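Local coordinates for protein histidine--tRNA ligase (Thermus thermophilus, PDB 1H4V) that catalyses the ATP-dependent attachment of L-histidine to tRNA(His), releasing AMP and diphosphate, and works as a homodimeric class II aminoacyl-tRNA synthetase, at residues A[77-82]-A[108-113]; A[102-107]-A[130-135]. One frame throughout, in Å; residues are numbered along the deposited sequence.

Contact 1. Residues A[77-82]-A[108-113]; sequences TLRPEG and GPMFRA
Arg-79 and Met-110 make the tight half of this contact. The Arg-79 side chain leaves its backbone with CG anti to N (chi1 -176°) and then bends at chi3 (-68°), which brings the edge of the guanidinium to strand 102-111. There NH1 donates to Pro-109 O at 2.7 Å, in the carbonyl plane but somewhat tilted from the plane of the guanidinium. NH2 has a weak hydrogen bond to Thr-41. Met-110 passes slantwise against the aliphatic part of the arginine, Met-110 SD 3.2 Å from Arg-79 CD, and the same Met-110 SD lies 3.5 Å from Glu-81 C. A leucine here takes away the guanidinium and would probably leave Pro-109 O without this donor and open a gap beside Met-110 SD and CE.

One direct hydrogen bond joins the backbones, Phe-111 N to Arg-79 O at 2.8 Å, and it is bent (140° at the hydrogen). The same oxygen lies near the plane of the Phe-111 ring, at its edge, 3.3 Å from CD2. Phe-111 ends the first strand of class II motif 2, the strand-loop-strand unit of the catalytic domain, and Arg-112 begins the loop after it; the run 77-82 comes in from the small antiparallel sheet to lie across the strand. Leu-78 covers one face of the Phe-111 ring, CG standing 4.0 Å above the plane and shifted toward the rim; Ile-43 of the second subunit also packs on Phe-111.

On the looser side, around partly exposed Pro-80, a water spans the gap, donating to Leu-78 O at 2.8 Å and to Phe-111 O at 3.0 Å, while Pro-80 CA makes a CA-H...O contact to the same Phe-111 O. Glu-81 points its CB away from the strand; OE1 forms a salt bridge with Lys-52, and OE2 caps Ala-84 N at the start of helix 83-92.

Contact 2. Residues A[102-107]-A[130-135]; sequences VRLWMA and EALGSE
Leu-104 and Leu-132 meet diagonally across two antiparallel strands, their side chains crossing at about a right angle with the CD1 methyls 4.1 Å apart. With CG anti to the carbonyl carbon in both (chi1 -51° in Leu-104, -46° in Leu-132), each CD1 is carried toward the other. Val-102, directly opposite Leu-132, and Glu-130, directly opposite Leu-104, project to the same face, so the two leucines form one diagonal of a four-residue patch. Helix 83-92 lies over it: Tyr-90 touches Val-102 and Leu-132, Met-86 touches Leu-104, and Thr-83 touches Glu-130. The glutamate chain bends at chi2 and leads its carboxylate away from strand 102-107 to a weak hydrogen bond between OE1 and Tyr-288 OH.

These strands, 102-111 and 123-132, are the two arms of the motif 2 hairpin, set in the large sheet of the class II catalytic domain. Two pairs of nearly straight backbone bonds tie together the strands on which the patch stands. Val-102 and Leu-132 bond each other both ways, Val-102 N to Leu-132 O at 2.8 Å and Leu-132 N to Val-102 O at 2.9 Å; Leu-104 and Glu-130 do the same, with Leu-104 N to Glu-130 O at 2.6 Å and Glu-130 N to Leu-104 O at 2.7 Å.

The opposite face carries the non-hydrogen-bonded pair Arg-103 and Ala-131. Here the contact is slight, Arg-103 CG 4.3 Å from Ala-131 CB; beyond it the arginine runs extended to NE. Its guanidinium is held outside the pair, in a salt bridge to Glu-142 and a weak hydrogen bond to Tyr-359 of the second subunit.

Strand 102-111 serves both contacts: contact 2 pairs its first half with the returning arm of the hairpin, and contact 1 lays the run 77-82 across its far end. Their centres are about 19 Å apart, yet Met-106 bridges them, its CE lying 4.0 Å from Gly-82 CA and 4.1 Å from Arg-79 NE. Helix 83-92, which follows directly on 77-82, also packs over contact 2. Beyond 108-113 comes the motif 2 loop, which in class II synthetases typically reaches ATP and the tRNA acceptor end; in this ligand-free model residues 117-120 are not seen. Both contacts also touch the second subunit.

Contact 1. Residues A[77-82]-A[108-113]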
loop_
_atom_site.group_PDB
_atom_site.type_symbol
_atom_site.label_atom_id
_atom_site.label_comp_id
_atom_site.label_asym_id
_atom_site.label_seq_id
_atom_site.Cartn_x
_atom_site.Cartn_y
_atom_site.Cartn_z
ATOM N N THR A 77 5.505 -7.146 17.290
ATOM C CA THR A 77 6.230 -5.918 16.974
ATOM C C THR A 77 5.890 -5.344 15.597
ATOM O O THR A 77 5.792 -6.068 14.610
ATOM C CB THR A 77 7.775 -6.145 17.070
ATOM O OG1 THR A 77 8.165 -6.257 18.451
ATOM C CG2 THR A 77 8.535 -4.996 16.432
ATOM N N LEU A 78 5.699 -4.033 15.546
ATOM C CA LEU A 78 5.406 -3.332 14.299
ATOM C C LEU A 78 6.679 -3.376 13.452
ATOM O O LEU A 78 7.759 -3.054 13.937
ATOM C CB LEU A 78 5.018 -1.880 14.598
ATOM C CG LEU A 78 3.546 -1.465 14.506
ATOM C CD1 LEU A 78 2.653 -2.512 15.109
ATOM C CD2 LEU A 78 3.351 -0.140 15.207
ATOM N N ARG A 79 6.543 -3.788 12.196
ATOM C CA ARG A 79 7.675 -3.892 11.281
ATOM C C ARG A 79 8.612 -2.670 11.285
ATOM O O ARG A 79 8.216 -1.573 10.890
ATOM C CB ARG A 79 7.163 -4.122 9.861
ATOM C CG ARG A 79 8.260 -4.339 8.849
ATOM C CD ARG A 79 7.796 -3.878 7.483
ATOM N NE ARG A 79 6.735 -4.719 6.961
ATOM C CZ ARG A 79 5.740 -4.275 6.210
ATOM N NH1 ARG A 79 5.666 -2.991 5.906
ATOM N NH2 ARG A 79 4.837 -5.123 5.743
ATOM N N PRO A 80 9.871 -2.855 11.727
ATOM C CA PRO A 80 10.880 -1.789 11.787
ATOM C C PRO A 80 11.839 -1.802 10.592
ATOM O O PRO A 80 12.529 -0.821 10.326
ATOM C CB PRO A 80 11.616 -2.103 13.076
ATOM C CG PRO A 80 11.696 -3.585 13.004
ATOM C CD PRO A 80 10.300 -4.007 12.544
ATOM N N GLU A 81 11.883 -2.930 9.892
ATOM C CA GLU A 81 12.765 -3.108 8.736
ATOM C C GLU A 81 12.116 -4.117 7.799
ATOM O O GLU A 81 11.166 -4.796 8.172
ATOM C CB GLU A 81 14.126 -3.660 9.172
ATOM C CG GLU A 81 14.033 -5.063 9.760
ATOM C CD GLU A 81 15.356 -5.807 9.731
ATOM O OE1 GLU A 81 16.336 -5.302 10.321
ATOM O OE2 GLU A 81 15.417 -6.897 9.116
ATOM N N GLY A 82 12.652 -4.239 6.594
ATOM C CA GLY A 82 12.082 -5.177 5.649
ATOM C C GLY A 82 12.793 -6.505 5.491
ATOM O O GLY A 82 12.136 -7.536 5.313
ATOM N N GLY A 108 6.579 -0.491 1.511
ATOM C CA GLY A 108 5.578 -0.402 2.555
ATOM C C GLY A 108 6.016 0.407 3.753
ATOM O O GLY A 108 7.143 0.874 3.812
ATOM N N PRO A 109 5.131 0.596 4.730
ATOM C CA PRO A 109 5.493 1.371 5.918
ATOM C C PRO A 109 6.395 0.629 6.905
ATOM O O PRO A 109 6.347 -0.597 6.998
ATOM C CB PRO A 109 4.133 1.710 6.522
ATOM C CG PRO A 109 3.321 0.534 6.170
ATOM C CD PRO A 109 3.686 0.313 4.715
ATOM N N MET A 110 7.226 1.395 7.609
ATOM C CA MET A 110 8.119 0.880 8.636
ATOM C C MET A 110 7.835 1.757 9.852
ATOM O O MET A 110 7.333 2.877 9.734
ATOM C CB MET A 110 9.589 1.029 8.262
ATOM C CG MET A 110 10.004 0.289 7.021
ATOM S SD MET A 110 9.858 -1.485 7.181
ATOM C CE MET A 110 9.991 -2.036 5.421
ATOM N N PHE A 111 8.174 1.243 11.022
ATOM C CA PHE A 111 7.894 1.934 12.266
ATOM C C PHE A 111 9.122 2.020 13.142
ATOM O O PHE A 111 9.789 1.033 13.418
ATOM C CB PHE A 111 6.732 1.208 12.930
ATOM C CG PHE A 111 5.534 1.117 12.041
ATOM C CD1 PHE A 111 4.650 2.191 11.945
ATOM C CD2 PHE A 111 5.336 0.006 11.228
ATOM C CE1 PHE A 111 3.577 2.161 11.051
ATOM C CE2 PHE A 111 4.271 -0.040 10.327
ATOM C CZ PHE A 111 3.389 1.041 10.236
ATOM N N ARG A 112 9.388 3.244 13.567
ATOM C CA ARG A 112 10.547 3.616 14.377
ATOM C C ARG A 112 9.969 4.362 15.584
ATOM O O ARG A 112 9.187 5.287 15.421
ATOM C CB ARG A 112 11.414 4.569 13.543
ATOM C CG ARG A 112 12.850 4.769 13.984
ATOM C CD ARG A 112 13.661 5.369 12.820
ATOM N NE ARG A 112 13.270 6.751 12.517
ATOM C CZ ARG A 112 13.467 7.337 11.331
ATOM N NH1 ARG A 112 14.036 6.667 10.329
ATOM N NH2 ARG A 112 13.130 8.603 11.128
ATOM N N ALA A 113 10.343 3.967 16.790
ATOM C CA ALA A 113 9.811 4.630 17.971
ATOM C C ALA A 113 10.751 5.697 18.556
ATOM O O ALA A 113 11.479 5.444 19.506
ATOM C CB ALA A 113 9.474 3.598 19.019
HETATM O O HOH W 1 8.477 -0.794 15.384
#

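Contact 2. Residues A[102-107]-A[130-135]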
loop_
_atom_site.group_PDB
_atom_site.type_symbol
_atom_site.label_atom_id
_atom_site.label_comp_id
_atom_site.label_asym_id
_atom_site.label_seq_id
_atom_site.Cartn_x
_atom_site.Cartn_y
_atom_site.Cartn_z
ATOM N N VAL A 102 16.472 -16.282 -5.334
ATOM C CA VAL A 102 15.109 -15.787 -5.371
ATOM C C VAL A 102 15.219 -14.286 -5.139
ATOM O O VAL A 102 15.770 -13.845 -4.132
ATOM C CB VAL A 102 14.251 -16.415 -4.270
ATOM C CG1 VAL A 102 12.846 -15.861 -4.333
ATOM C CG2 VAL A 102 14.250 -17.934 -4.428
ATOM N N ARG A 103 14.725 -13.508 -6.093
ATOM C CA ARG A 103 14.777 -12.066 -5.982
ATOM C C ARG A 103 13.416 -11.548 -5.534
ATOM O O ARG A 103 12.385 -11.859 -6.133
ATOM C CB ARG A 103 15.189 -11.445 -7.325
ATOM C CG ARG A 103 16.629 -11.760 -7.751
ATOM C CD ARG A 103 16.988 -10.986 -9.022
ATOM N NE ARG A 103 18.337 -11.256 -9.516
ATOM C CZ ARG A 103 18.712 -12.387 -10.107
ATOM N NH1 ARG A 103 17.847 -13.380 -10.284
ATOM N NH2 ARG A 103 19.951 -12.515 -10.549
ATOM N N LEU A 104 13.410 -10.755 -4.470
ATOM C CA LEU A 104 12.152 -10.219 -3.950
ATOM C C LEU A 104 12.245 -8.723 -3.719
ATOM O O LEU A 104 13.326 -8.177 -3.484
ATOM C CB LEU A 104 11.791 -10.886 -2.618
ATOM C CG LEU A 104 11.783 -12.416 -2.518
ATOM C CD1 LEU A 104 11.779 -12.804 -1.048
ATOM C CD2 LEU A 104 10.584 -12.999 -3.227
ATOM N N TRP A 105 11.110 -8.048 -3.800
ATOM C CA TRP A 105 11.095 -6.628 -3.528
ATOM C C TRP A 105 9.791 -6.326 -2.825
ATOM O O TRP A 105 8.819 -7.084 -2.923
ATOM C CB TRP A 105 11.247 -5.784 -4.803
ATOM C CG TRP A 105 10.005 -5.623 -5.609
ATOM C CD1 TRP A 105 9.529 -6.468 -6.570
ATOM C CD2 TRP A 105 9.079 -4.538 -5.531
ATOM N NE1 TRP A 105 8.362 -5.973 -7.100
ATOM C CE2 TRP A 105 8.059 -4.791 -6.478
ATOM C CE3 TRP A 105 9.007 -3.378 -4.747
ATOM C CZ2 TRP A 105 6.977 -3.919 -6.673
ATOM C CZ3 TRP A 105 7.927 -2.508 -4.942
ATOM C CH2 TRP A 105 6.926 -2.790 -5.899
ATOM N N MET A 106 9.781 -5.207 -2.113
ATOM C CA MET A 106 8.620 -4.808 -1.352
ATOM C C MET A 106 8.679 -3.314 -1.057
ATOM O O MET A 106 9.752 -2.714 -0.956
ATOM C CB MET A 106 8.600 -5.621 -0.049
ATOM C CG MET A 106 7.573 -5.226 1.004
ATOM S SD MET A 106 7.577 -6.457 2.353
ATOM C CE MET A 106 8.782 -5.774 3.515
ATOM N N ALA A 107 7.506 -2.717 -0.941
ATOM C CA ALA A 107 7.390 -1.314 -0.622
ATOM C C ALA A 107 6.329 -1.256 0.460
ATOM O O ALA A 107 5.295 -1.911 0.355
ATOM C CB ALA A 107 6.950 -0.528 -1.843
ATOM N N GLU A 130 15.668 -7.777 -2.240
ATOM C CA GLU A 130 16.448 -8.853 -1.649
ATOM C C GLU A 130 16.670 -10.013 -2.636
ATOM O O GLU A 130 15.734 -10.488 -3.286
ATOM C CB GLU A 130 15.709 -9.360 -0.403
ATOM C CG GLU A 130 16.421 -9.169 0.931
ATOM C CD GLU A 130 16.873 -7.742 1.221
ATOM O OE1 GLU A 130 18.084 -7.548 1.436
ATOM O OE2 GLU A 130 16.035 -6.817 1.251
ATOM N N ALA A 131 17.919 -10.447 -2.748
ATOM C CA ALA A 131 18.306 -11.570 -3.604
ATOM C C ALA A 131 18.838 -12.618 -2.633
ATOM O O ALA A 131 19.932 -12.475 -2.100
ATOM C CB ALA A 131 19.403 -11.144 -4.567
ATOM N N LEU A 132 18.058 -13.669 -2.402
ATOM C CA LEU A 132 18.432 -14.719 -1.456
ATOM C C LEU A 132 18.770 -16.056 -2.090
ATOM O O LEU A 132 18.141 -16.462 -3.068
ATOM C CB LEU A 132 17.288 -14.938 -0.472
ATOM C CG LEU A 132 16.688 -13.664 0.102
ATOM C CD1 LEU A 132 15.315 -13.947 0.693
ATOM C CD2 LEU A 132 17.624 -13.111 1.136
ATOM N N GLY A 133 19.755 -16.740 -1.509
ATOM C CA GLY A 133 20.143 -18.050 -1.993
ATOM C C GLY A 133 21.491 -18.197 -2.668
ATOM O O GLY A 133 21.893 -19.310 -2.985
ATOM N N SER A 134 22.208 -17.106 -2.884
ATOM C CA SER A 134 23.495 -17.218 -3.547
ATOM C C SER A 134 24.575 -16.295 -3.003
ATOM O O SER A 134 24.298 -15.187 -2.551
ATOM C CB SER A 134 23.318 -16.973 -5.049
ATOM O OG SER A 134 24.567 -17.036 -5.714
ATOM N N GLU A 135 25.818 -16.764 -3.070
ATOM C CA GLU A 135 26.971 -16.004 -2.603
ATOM C C GLU A 135 27.678 -15.324 -3.782
ATOM O O GLU A 135 28.608 -14.537 -3.596
ATOM C CB GLU A 135 27.951 -16.944 -1.892
ATOM C CG GLU A 135 29.212 -16.260 -1.414
ATOM C CD GLU A 135 28.964 -15.355 -0.218
ATOM O OE1 GLU A 135 29.702 -14.360 -0.062
ATOM O OE2 GLU A 135 28.038 -15.649 0.569
#